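Local coordinates for protein beta-lactamase (Serratia marcescens, PDB 5GWA) that probably hydrolyses beta-lactam antibiotics as a class A extended-spectrum beta-lactamase, and is held here in complex with the inhibitor avibactam, at residues A[19-24]-A[39-44]; A[51-56]-A[118-123]; A[78-83]-A[112-117]; A[228-233]-A[259-264]. All blocks are in the same frame, centred on the assembly; numbering follows the deposited sequence. Where two conformers were deposited one is given.

Interaction 1: A[19-24]-A[39-44]; sequences KAKVGV and EKHHYP. With NA (sodium ion), chain K.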
# COMPACT_ATOMS: atom_id res chain seq x y z
N LYS A 19 -18.83 -4.75 -18.33
CA LYS A 19 -18.41 -6.12 -18.04
C LYS A 19 -18.05 -6.23 -16.57
O LYS A 19 -16.91 -6.49 -16.22
CB LYS A 19 -17.28 -6.56 -18.95
CG LYS A 19 -17.67 -6.52 -20.42
CD LYS A 19 -16.68 -7.29 -21.29
CE LYS A 19 -17.10 -7.24 -22.76
NZ LYS A 19 -15.94 -7.35 -23.69
N ALA A 20 -19.08 -6.17 -15.74
CA ALA A 20 -18.95 -6.25 -14.29
C ALA A 20 -20.31 -6.52 -13.71
O ALA A 20 -21.34 -6.27 -14.33
CB ALA A 20 -18.43 -4.92 -13.72
N LYS A 21 -20.30 -7.06 -12.49
CA LYS A 21 -21.51 -7.30 -11.71
C LYS A 21 -21.63 -6.15 -10.73
O LYS A 21 -20.84 -6.07 -9.78
CB LYS A 21 -21.41 -8.62 -10.94
CG LYS A 21 -22.70 -8.90 -10.17
CD LYS A 21 -22.63 -10.05 -9.17
CE LYS A 21 -22.97 -11.39 -9.80
NZ LYS A 21 -24.08 -11.37 -10.79
N VAL A 22 -22.61 -5.29 -10.94
CA VAL A 22 -22.67 -4.03 -10.19
C VAL A 22 -23.90 -4.05 -9.29
O VAL A 22 -25.03 -4.12 -9.75
CB VAL A 22 -22.71 -2.81 -11.11
CG1 VAL A 22 -22.70 -1.53 -10.29
CG2 VAL A 22 -21.52 -2.84 -12.07
N GLY A 23 -23.67 -3.95 -7.99
CA GLY A 23 -24.75 -3.89 -7.01
C GLY A 23 -24.98 -2.47 -6.57
O GLY A 23 -24.02 -1.75 -6.29
N VAL A 24 -26.24 -2.07 -6.54
CA VAL A 24 -26.59 -0.69 -6.20
C VAL A 24 -27.70 -0.69 -5.15
O VAL A 24 -28.69 -1.39 -5.31
CB VAL A 24 -27.11 0.08 -7.40
CG1 VAL A 24 -27.43 1.52 -6.99
CG2 VAL A 24 -26.10 0.06 -8.53
N GLU A 39 -29.34 -6.60 -6.09
CA GLU A 39 -29.09 -6.53 -4.66
C GLU A 39 -29.02 -7.86 -3.93
O GLU A 39 -28.69 -7.88 -2.74
CB GLU A 39 -30.08 -5.60 -3.96
CG GLU A 39 -31.47 -6.20 -3.74
CD GLU A 39 -32.38 -6.20 -4.95
OE1 GLU A 39 -32.02 -5.78 -6.08
OE2 GLU A 39 -33.54 -6.66 -4.73
N LYS A 40 -29.43 -8.95 -4.59
CA LYS A 40 -29.46 -10.23 -3.91
C LYS A 40 -28.11 -10.97 -4.00
O LYS A 40 -27.95 -12.02 -3.39
CB LYS A 40 -30.63 -11.06 -4.45
CG LYS A 40 -31.99 -10.49 -4.05
CD LYS A 40 -33.06 -11.56 -3.94
CE LYS A 40 -34.38 -10.97 -3.48
NZ LYS A 40 -34.38 -10.83 -2.00
N HIS A 41 -27.16 -10.42 -4.74
CA HIS A 41 -25.84 -10.98 -4.80
C HIS A 41 -25.01 -10.60 -3.59
O HIS A 41 -25.37 -9.66 -2.86
CB HIS A 41 -25.17 -10.55 -6.12
CG HIS A 41 -25.91 -10.99 -7.33
ND1 HIS A 41 -25.72 -12.24 -7.90
CD2 HIS A 41 -26.86 -10.38 -8.07
CE1 HIS A 41 -26.47 -12.34 -8.98
NE2 HIS A 41 -27.15 -11.21 -9.12
N HIS A 42 -23.89 -11.29 -3.41
CA HIS A 42 -22.95 -10.99 -2.33
C HIS A 42 -21.71 -10.33 -2.92
O HIS A 42 -21.06 -10.87 -3.79
CB HIS A 42 -22.57 -12.26 -1.58
CG HIS A 42 -23.69 -12.80 -0.76
ND1 HIS A 42 -23.58 -13.92 0.05
CD2 HIS A 42 -24.95 -12.34 -0.58
CE1 HIS A 42 -24.71 -14.10 0.69
NE2 HIS A 42 -25.56 -13.16 0.34
N TYR A 43 -21.43 -9.12 -2.47
CA TYR A 43 -20.34 -8.35 -3.01
C TYR A 43 -19.21 -8.25 -2.00
O TYR A 43 -19.44 -8.05 -0.84
CB TYR A 43 -20.89 -6.94 -3.29
CG TYR A 43 -21.93 -6.93 -4.38
CD1 TYR A 43 -21.56 -6.79 -5.70
CD2 TYR A 43 -23.26 -7.07 -4.10
CE1 TYR A 43 -22.49 -6.88 -6.70
CE2 TYR A 43 -24.21 -7.17 -5.09
CZ TYR A 43 -23.82 -7.05 -6.40
OH TYR A 43 -24.75 -7.12 -7.40
N PRO A 44 -17.97 -8.35 -2.47
CA PRO A 44 -16.86 -8.20 -1.56
C PRO A 44 -16.71 -6.75 -1.13
O PRO A 44 -16.74 -5.84 -1.96
CB PRO A 44 -15.67 -8.69 -2.39
CG PRO A 44 -16.09 -8.47 -3.80
CD PRO A 44 -17.56 -8.70 -3.83
NA NA K . -30.60 -8.20 -0.72
O HOH W 1 -33.28 -8.60 -1.15
O HOH W 2 -31.07 -10.77 -0.03

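Interaction 2: A[51-56]-A[118-123]; sequences FHLALA and ILFRFV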
# COMPACT_ATOMS: atom_id res chain seq x y z
N PHE A 51 -15.90 1.09 7.84
CA PHE A 51 -17.05 1.80 8.44
C PHE A 51 -17.63 0.99 9.59
O PHE A 51 -17.80 1.49 10.72
CB PHE A 51 -18.10 2.09 7.35
CG PHE A 51 -19.42 2.58 7.90
CD1 PHE A 51 -19.49 3.79 8.55
CD2 PHE A 51 -20.57 1.83 7.74
CE1 PHE A 51 -20.69 4.28 9.02
CE2 PHE A 51 -21.78 2.30 8.26
CZ PHE A 51 -21.82 3.53 8.89
N HIS A 52 -17.87 -0.28 9.32
CA HIS A 52 -18.53 -1.17 10.28
C HIS A 52 -17.59 -1.29 11.47
O HIS A 52 -18.00 -1.28 12.62
CB HIS A 52 -18.73 -2.55 9.65
CG HIS A 52 -19.50 -2.53 8.37
ND1 HIS A 52 -19.05 -1.87 7.24
CD2 HIS A 52 -20.62 -3.20 7.98
CE1 HIS A 52 -19.90 -2.06 6.25
NE2 HIS A 52 -20.85 -2.86 6.66
N LEU A 53 -16.30 -1.46 11.18
CA LEU A 53 -15.29 -1.56 12.24
C LEU A 53 -15.28 -0.32 13.15
O LEU A 53 -15.33 -0.45 14.39
CB LEU A 53 -13.92 -1.77 11.58
CG LEU A 53 -12.73 -1.64 12.51
CD1 LEU A 53 -12.78 -2.67 13.63
CD2 LEU A 53 -11.44 -1.74 11.74
N ALA A 54 -15.42 0.85 12.55
CA ALA A 54 -15.38 2.11 13.27
C ALA A 54 -16.61 2.21 14.19
O ALA A 54 -16.49 2.63 15.34
CB ALA A 54 -15.29 3.27 12.33
N LEU A 55 -17.76 1.81 13.68
CA LEU A 55 -18.97 1.72 14.53
C LEU A 55 -18.70 0.88 15.76
O LEU A 55 -19.01 1.32 16.88
CB LEU A 55 -20.15 1.12 13.77
CG LEU A 55 -20.69 1.92 12.59
CD1 LEU A 55 -21.75 1.13 11.88
CD2 LEU A 55 -21.24 3.27 12.99
N ALA A 56 -18.15 -0.33 15.59
CA ALA A 56 -17.96 -1.22 16.73
C ALA A 56 -16.93 -0.62 17.69
O ALA A 56 -17.03 -0.75 18.91
CB ALA A 56 -17.54 -2.59 16.26
N ILE A 118 -5.10 -2.97 13.61
CA ILE A 118 -4.86 -2.53 15.01
C ILE A 118 -6.20 -2.38 15.75
O ILE A 118 -6.39 -2.90 16.86
CB ILE A 118 -4.10 -1.18 15.04
CG1 ILE A 118 -2.63 -1.38 14.63
CG2 ILE A 118 -4.17 -0.54 16.41
CD1 ILE A 118 -1.95 -0.10 14.27
N LEU A 119 -7.18 -1.82 15.06
CA LEU A 119 -8.50 -1.63 15.64
C LEU A 119 -9.29 -2.94 15.75
O LEU A 119 -10.00 -3.12 16.75
CB LEU A 119 -9.28 -0.55 14.86
CG LEU A 119 -8.73 0.89 14.98
CD1 LEU A 119 -9.46 1.83 14.06
CD2 LEU A 119 -8.74 1.42 16.42
N PHE A 120 -9.18 -3.85 14.79
CA PHE A 120 -9.77 -5.21 14.92
C PHE A 120 -9.22 -5.88 16.17
O PHE A 120 -9.98 -6.40 16.99
CB PHE A 120 -9.52 -6.08 13.70
CG PHE A 120 -10.57 -5.99 12.64
CD1 PHE A 120 -11.88 -6.30 12.90
CD2 PHE A 120 -10.23 -5.59 11.35
CE1 PHE A 120 -12.85 -6.17 11.93
CE2 PHE A 120 -11.16 -5.62 10.33
CZ PHE A 120 -12.47 -5.86 10.62
N ARG A 121 -7.93 -5.74 16.40
CA ARG A 121 -7.35 -6.34 17.61
C ARG A 121 -7.86 -5.70 18.89
O ARG A 121 -8.27 -6.44 19.83
CB ARG A 121 -5.83 -6.38 17.52
CG ARG A 121 -5.37 -7.47 16.55
CD ARG A 121 -3.86 -7.71 16.55
NE ARG A 121 -3.13 -6.56 16.00
CZ ARG A 121 -2.89 -6.36 14.71
NH1 ARG A 121 -3.33 -7.23 13.81
NH2 ARG A 121 -2.16 -5.31 14.33
N PHE A 122 -7.95 -4.38 18.90
CA PHE A 122 -8.49 -3.63 20.05
C PHE A 122 -9.92 -4.04 20.37
O PHE A 122 -10.25 -4.30 21.54
CB PHE A 122 -8.41 -2.13 19.80
CG PHE A 122 -9.11 -1.32 20.84
CD1 PHE A 122 -8.61 -1.25 22.13
CD2 PHE A 122 -10.36 -0.82 20.59
CE1 PHE A 122 -9.33 -0.62 23.12
CE2 PHE A 122 -11.07 -0.16 21.56
CZ PHE A 122 -10.54 -0.06 22.84
N VAL A 123 -10.76 -4.17 19.36
CA VAL A 123 -12.20 -4.38 19.58
C VAL A 123 -12.50 -5.84 19.87
O VAL A 123 -13.61 -6.16 20.36
CB VAL A 123 -13.00 -3.86 18.36
CG1 VAL A 123 -12.99 -4.88 17.22
CG2 VAL A 123 -14.39 -3.40 18.75

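Interaction 3: A[78-83]-A[112-117]; sequences DLQPNT and DNNGCD. With NXL ((2S,5R)-1-formyl-5-[(sulfooxy)amino]piperidine-2-carboxamide), chain B; NXL ((2S,5R)-1-formyl-5-[(sulfooxy)amino]piperidine-2-carboxamide), chain C.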
# COMPACT_ATOMS: atom_id res chain seq x y z
N ASP A 78 3.09 -3.83 14.15
CA ASP A 78 1.68 -3.48 13.88
C ASP A 78 1.61 -2.66 12.59
O ASP A 78 0.51 -2.48 12.05
CB ASP A 78 1.06 -2.60 14.99
CG ASP A 78 0.77 -3.33 16.29
OD1 ASP A 78 0.39 -4.51 16.22
OD2 ASP A 78 0.99 -2.72 17.37
N LEU A 79 2.73 -2.04 12.20
CA LEU A 79 2.81 -1.29 10.94
C LEU A 79 3.54 -2.08 9.89
O LEU A 79 4.72 -1.85 9.64
CB LEU A 79 3.46 0.07 11.15
CG LEU A 79 2.75 0.98 12.13
CD1 LEU A 79 3.49 2.28 12.45
CD2 LEU A 79 1.36 1.32 11.59
N GLN A 80 2.84 -3.04 9.29
CA GLN A 80 3.43 -3.91 8.28
C GLN A 80 3.69 -3.14 6.99
O GLN A 80 2.90 -2.28 6.62
CB GLN A 80 2.51 -5.10 7.99
CG GLN A 80 2.22 -5.95 9.22
CD GLN A 80 1.34 -7.14 8.89
OE1 GLN A 80 0.37 -7.05 8.12
NE2 GLN A 80 1.66 -8.29 9.49
N PRO A 81 4.76 -3.49 6.26
CA PRO A 81 5.16 -2.77 5.03
C PRO A 81 4.40 -3.04 3.72
O PRO A 81 4.30 -2.12 2.90
CB PRO A 81 6.63 -3.17 4.86
CG PRO A 81 6.73 -4.50 5.54
CD PRO A 81 5.85 -4.35 6.75
N ASN A 82 3.93 -4.26 3.47
CA ASN A 82 3.33 -4.62 2.17
C ASN A 82 1.84 -4.42 2.15
O ASN A 82 1.08 -5.26 1.64
CB ASN A 82 3.52 -6.08 1.83
CG ASN A 82 4.91 -6.55 2.06
OD1 ASN A 82 5.71 -6.59 1.13
ND2 ASN A 82 5.19 -7.00 3.28
N THR A 83 1.42 -3.24 2.55
CA THR A 83 0.02 -2.95 2.50
C THR A 83 -0.11 -1.44 2.44
O THR A 83 0.80 -0.70 2.84
CB THR A 83 -0.67 -3.52 3.76
OG1 THR A 83 -2.07 -3.54 3.55
CG2 THR A 83 -0.36 -2.72 5.01
N ASP A 112 -6.27 3.45 5.90
CA ASP A 112 -5.11 2.70 6.34
C ASP A 112 -5.41 1.25 6.68
O ASP A 112 -6.34 0.94 7.46
CB ASP A 112 -4.50 3.38 7.56
CG ASP A 112 -3.10 2.93 7.80
OD1 ASP A 112 -2.91 1.87 8.37
OD2 ASP A 112 -2.18 3.67 7.43
N ASN A 113 -4.63 0.32 6.14
CA ASN A 113 -4.86 -1.11 6.43
C ASN A 113 -4.29 -1.54 7.77
O ASN A 113 -4.85 -2.43 8.41
CB ASN A 113 -4.32 -1.97 5.31
CG ASN A 113 -5.23 -2.01 4.10
OD1 ASN A 113 -6.41 -1.77 4.19
ND2 ASN A 113 -4.67 -2.37 2.95
N ASN A 114 -3.16 -0.96 8.18
CA ASN A 114 -2.59 -1.29 9.49
C ASN A 114 -3.48 -0.78 10.61
O ASN A 114 -3.71 -1.48 11.59
CB ASN A 114 -1.18 -0.74 9.61
CG ASN A 114 -0.18 -1.55 8.81
OD1 ASN A 114 -0.20 -2.79 8.83
ND2 ASN A 114 0.66 -0.86 8.07
N GLY A 115 -3.99 0.44 10.45
CA GLY A 115 -4.91 1.01 11.44
C GLY A 115 -6.15 0.14 11.58
O GLY A 115 -6.64 -0.15 12.70
N CYS A 116 -6.65 -0.37 10.47
CA CYS A 116 -7.78 -1.28 10.46
C CYS A 116 -7.50 -2.50 11.36
O CYS A 116 -8.26 -2.82 12.27
CB CYS A 116 -8.07 -1.72 9.03
SG CYS A 116 -9.31 -3.01 8.85
N ASP A 117 -6.38 -3.15 11.14
CA ASP A 117 -6.09 -4.36 11.87
C ASP A 117 -5.72 -4.10 13.32
O ASP A 117 -6.09 -4.91 14.18
CB ASP A 117 -5.04 -5.20 11.14
CG ASP A 117 -5.58 -5.83 9.86
OD1 ASP A 117 -6.78 -5.67 9.48
OD2 ASP A 117 -4.79 -6.52 9.21
OAC NXL B . 9.37 -4.03 -1.92
CAN NXL B . 8.76 -3.00 -2.19
N NXL B . 7.57 -2.77 -1.88
CAJ NXL B . 7.02 -1.43 -1.96
CA NXL B . 6.76 -3.82 -1.28
C NXL B . 5.61 -4.29 -2.10
O NXL B . 5.28 -3.73 -3.13
NAA NXL B . 4.89 -5.27 -1.55
CB NXL B . 6.28 -3.35 0.07
CAH NXL B . 5.71 -1.96 0.05
CAO NXL B . 6.68 -0.95 -0.57
NAK NXL B . 7.90 -0.64 0.20
OAL NXL B . 8.28 -1.54 1.08
SAR NXL B . 9.77 -1.49 1.45
OAD NXL B . 9.78 -0.74 2.67
OAE NXL B . 10.39 -2.72 1.80
OAG NXL B . 10.51 -1.06 0.06
OAC NXL C . -10.28 -1.45 0.05
CAN NXL C . -9.43 -1.02 0.82
N NXL C . -8.19 -1.01 0.60
CAJ NXL C . -7.29 -0.21 1.40
CA NXL C . -7.67 -1.67 -0.59
C NXL C . -6.78 -2.84 -0.33
O NXL C . -6.41 -3.13 0.79
NAA NXL C . -6.33 -3.46 -1.43
CB NXL C . -6.94 -0.65 -1.44
CAH NXL C . -6.00 0.22 -0.64
CAO NXL C . -6.69 0.88 0.54
NAK NXL C . -7.68 1.92 0.23
OAL NXL C . -8.23 1.88 -0.97
SAR NXL C . -9.59 2.58 -1.08
OAD NXL C . -9.26 3.87 -1.60
OAE NXL C . -10.50 2.04 -2.03
OAG NXL C . -10.31 2.28 0.35
O HOH W 3 -1.75 -3.96 11.92

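Interaction 4: A[228-233]-A[259-264]; sequences AATNDI and VNEKII. With NA (sodium ion), chain X; NA (sodium ion), chain M.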
# COMPACT_ATOMS: atom_id res chain seq x y z
N ALA A 228 -11.84 -7.63 -8.55
CA ALA A 228 -12.91 -8.14 -7.70
C ALA A 228 -13.86 -7.06 -7.19
O ALA A 228 -15.04 -7.30 -7.06
CB ALA A 228 -12.36 -8.91 -6.54
N ALA A 229 -13.29 -5.93 -6.76
CA ALA A 229 -14.07 -4.90 -6.06
C ALA A 229 -13.59 -3.48 -6.37
O ALA A 229 -12.40 -3.20 -6.29
CB ALA A 229 -14.04 -5.14 -4.57
N THR A 230 -14.53 -2.63 -6.74
CA THR A 230 -14.32 -1.18 -6.79
C THR A 230 -15.62 -0.58 -6.25
O THR A 230 -16.68 -0.61 -6.88
CB THR A 230 -14.08 -0.69 -8.23
OG1 THR A 230 -13.04 -1.46 -8.82
CG2 THR A 230 -13.67 0.77 -8.26
N ASN A 231 -15.55 -0.05 -5.02
CA ASN A 231 -16.74 0.25 -4.25
C ASN A 231 -16.68 1.68 -3.69
O ASN A 231 -15.59 2.19 -3.42
CB ASN A 231 -16.81 -0.67 -3.01
CG ASN A 231 -16.67 -2.16 -3.36
OD1 ASN A 231 -17.14 -2.63 -4.42
ND2 ASN A 231 -16.27 -2.94 -2.34
N ASP A 232 -17.86 2.22 -3.37
CA ASP A 232 -17.98 3.47 -2.58
C ASP A 232 -19.36 3.48 -1.93
O ASP A 232 -20.37 3.12 -2.57
CB ASP A 232 -17.74 4.66 -3.48
CG ASP A 232 -17.39 5.93 -2.71
OD1 ASP A 232 -17.11 5.83 -1.48
OD2 ASP A 232 -17.33 6.99 -3.38
N ILE A 233 -19.39 3.79 -0.63
CA ILE A 233 -20.62 3.79 0.16
C ILE A 233 -20.68 5.08 0.96
O ILE A 233 -19.63 5.57 1.38
CB ILE A 233 -20.74 2.56 1.10
CG1 ILE A 233 -19.78 2.63 2.28
CG2 ILE A 233 -20.50 1.29 0.30
CD1 ILE A 233 -20.06 1.57 3.33
N VAL A 259 -12.98 3.07 -15.85
CA VAL A 259 -14.37 2.71 -16.12
C VAL A 259 -15.09 2.27 -14.85
O VAL A 259 -16.20 2.71 -14.62
CB VAL A 259 -14.44 1.56 -17.15
CG1 VAL A 259 -15.86 1.05 -17.33
CG2 VAL A 259 -13.90 2.05 -18.49
N ASN A 260 -14.41 1.53 -14.00
CA ASN A 260 -15.01 1.06 -12.76
C ASN A 260 -15.41 2.24 -11.88
O ASN A 260 -16.50 2.25 -11.31
CB ASN A 260 -14.06 0.10 -12.07
CG ASN A 260 -13.88 -1.22 -12.84
OD1 ASN A 260 -14.82 -1.66 -13.50
ND2 ASN A 260 -12.70 -1.78 -12.82
N GLU A 261 -14.53 3.24 -11.78
CA GLU A 261 -14.86 4.42 -11.01
C GLU A 261 -15.98 5.22 -11.64
O GLU A 261 -16.87 5.70 -10.97
CB GLU A 261 -13.62 5.30 -10.78
CG GLU A 261 -12.52 4.61 -10.02
CD GLU A 261 -11.53 5.58 -9.40
OE1 GLU A 261 -10.88 6.32 -10.13
OE2 GLU A 261 -11.41 5.63 -8.17
N LYS A 262 -15.93 5.35 -12.97
CA LYS A 262 -16.93 6.07 -13.69
C LYS A 262 -18.32 5.46 -13.55
O LYS A 262 -19.30 6.18 -13.42
CB LYS A 262 -16.52 6.13 -15.17
CG LYS A 262 -17.47 6.90 -16.06
CD LYS A 262 -17.39 8.39 -15.82
CE LYS A 262 -16.29 9.04 -16.65
NZ LYS A 262 -16.05 10.46 -16.26
N ILE A 263 -18.38 4.13 -13.43
CA ILE A 263 -19.67 3.48 -13.18
C ILE A 263 -20.30 3.99 -11.89
O ILE A 263 -21.48 4.35 -11.85
CB ILE A 263 -19.54 1.95 -13.12
CG1 ILE A 263 -19.33 1.38 -14.54
CG2 ILE A 263 -20.79 1.31 -12.53
CD1 ILE A 263 -18.81 -0.02 -14.58
N ILE A 264 -19.48 4.09 -10.85
CA ILE A 264 -19.99 4.62 -9.57
C ILE A 264 -20.44 6.06 -9.70
O ILE A 264 -21.53 6.44 -9.25
CB ILE A 264 -18.93 4.51 -8.45
CG1 ILE A 264 -18.46 3.05 -8.30
CG2 ILE A 264 -19.49 5.03 -7.13
CD1 ILE A 264 -17.30 2.83 -7.36
NA NA X . -10.28 -1.64 -7.52
NA NA M . -11.37 8.24 -7.37
O HOH W 4 -11.11 -0.52 -10.62

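Interaction 1: A[19-24]-A[39-44]
Lys21 reaches from strand 21-28 across to His41, its chain running at about a right angle to that side chain and ending over one face of the imidazole. A bend at chi3 (-88°) and a further one at chi4 fold the outer chain over the ring. Lys21 CE stands 3.8 Å from the centroid of the His41 ring and 26° off its normal, which fits a CH-pi contact. Beyond it, Lys21 NZ is displaced toward the rim, 3.2 Å from His41 CE1.

Tyr43 meets the same strand differently. With CG beside its own backbone N (chi1 -67°), the ring is aimed at Gly23, where no side chain intervenes, and Tyr43 OH comes to 3.3 Å from Gly23 CA. The ring edge takes Lys21 O in plane, 3.6 Å from Tyr43 CE1, while the aliphatic part of Lys21 crosses the phenol end, CG lying 3.9 Å from Tyr43 OH. That hydroxyl is hydrogen-bonded to Asn38 O, whereas Gly23 N is too poorly angled to bond it. At the turn, a sodium ion joins Glu39 O (2.8 Å) to Asp165.

Strand 21-28 belongs to the five-stranded antiparallel sheet of the alpha/beta domain, and Tyr43 to short strand 43-44, which leads to helix 49-63. CH-pi contact at His41 and packing of Tyr43 on Gly23 carry the join; the nearby ammonium would probably disfavour protonation of His41.

Interaction 2: A[51-56]-A[118-123]
Leu53 and Phe120 make the CH-pi part of this helix pair. Leu53 CD1 sits over one face of the Phe120 ring, 4.0 Å from its centroid and 21° from the normal, shifted so that its nearest ring atom is Phe120 CD1 at 3.8 Å. The leucine branch gets there because CG lies opposite the backbone N (chi1 170°), which drives both methyls across the interface.

Aliphatic contacts extend the same seam in both directions. The second branch, Leu53 CD2, rests 4.0 Å from Leu119 CB, and CD1 also faces Val123 CG1 at 4.2 Å. One turn on, Ala56 CB approaches Val123 CG2 at 4.1 Å, and that methyl comes still nearer to the backbone at Ala56 O, 3.7 Å away.

No hydrogen bond crosses. The backbone polar groups turn inward to their own helices, as in Val123 N to Leu119 O, and all five touching residues are buried. Tyr49 meets Phe120 as well, and helix 126-135 packs on Ala56, Phe120 and Val123. With short-segment axes 10.1 Å apart at 37°, the pair belongs to the hydrophobic core of the all-helical domain of class A beta-lactamases, whose central helix, 49-63, follows the serine of the SxxK motif.

Interaction 3: A[78-83]-A[112-117]
Asn113 and Asn114 tie the loop 78-83 to the start of helix 113-123, just where Ser111, Asp112 and Asn113 form the SDN motif of class A beta-lactamases. Asp112 is the N-cap, its OD1 accepting from Gly115 N at 2.7 Å.

The tight part centres on Asn114, which is buried with its amide laid against the loop backbone. Asn114 ND2 donates nearly straight (168°) to Gln80 O at 3.0 Å, in the carbonyl plane and on a lone pair, and in its own amide plane. Asn114 OD1 takes a weaker, bent bond from Gln80 N at 3.1 Å. These two bonds restrain rotation of the amide, while Leu79 CD2 packs on Asn114 CB (3.8 Å) and ND2 has a further partner in Ser85.

The looser side lies toward partly exposed Asp78 and Gln80, where a water bridges Asp78 O and Asn114 O. Pro81 and Asn82 point away and pack on the second subunit.

On the pocket side, Lys50 NZ bonds Asn113 OD1, leaving ND2 as the shared donor: Asn113 ND2 reaches Thr83 OG1 at 2.9 Å (151°) and the carboxamide O of the avibactam in this subunit's pocket, also at 2.9 Å.

Interaction 4: A[228-233]-A[259-264]
Ile264 and Thr230 form the heart of the first shell: Ile264 CD1 rests on the strand backbone, 3.5 Å from Thr230 O and 3.9 Å from Asn231 C. Its other branch, Ile264 CG2, lies 4.1 Å from Asp232 CB. With CG1 opposite its own carbonyl carbon (chi1 -56°), the isoleucine sends CD1 to the strand and leaves CG2 for the aspartate two residues on. Thr230 crosses Asn260 at about a right angle, OG1 standing 3.7 Å from Asn260 CB.

The bond between these two polar groups is indirect. One water donates to Thr230 OG1 at 2.8 Å and accepts from Asn260 ND2 at 3.0 Å.

Further out, buried polar ends are held by other partners: Asn260 OD1 by Ser253, Asp232 by His214 and Leu202 N. Glu261, whose CG only brushes Thr230 CG2, turns to Arg201 and makes a salt bridge with Lys76 of the second subunit; Glu261 OE2 also binds a sodium ion (2.7 Å).

Helix 257-276 lies on strand 227-237 of the five-stranded sheet, the short segments running 32° apart in direction with axes 8.4 Å from each other. Strand 243-253 borders this site through Val250, and helix 4-15 covers the helix at Lys262 and Ile263.

How the interactions relate
The four contacts fall into two pairs. Interactions 1 and 4 lie 11 Å apart by centres and belong to the five-stranded sheet side: Pro44 O probably accepts from Asn231 ND2, and Val22 packs on Ile263 of helix 257-276. Interactions 2 and 3, with centres 13 Å apart, share helix 113-123 in the helical region; Leu53 meets Cys116, and a long, weak ion pair links Arg121 to Asp78. Interaction 3 is nested in the loop closed by interaction 2, whereas interaction 1 closes before them and interaction 4 opens after. Between pairs the centres are 23 to 27 Å apart, which matches the two-part class A architecture with avibactam bound between them.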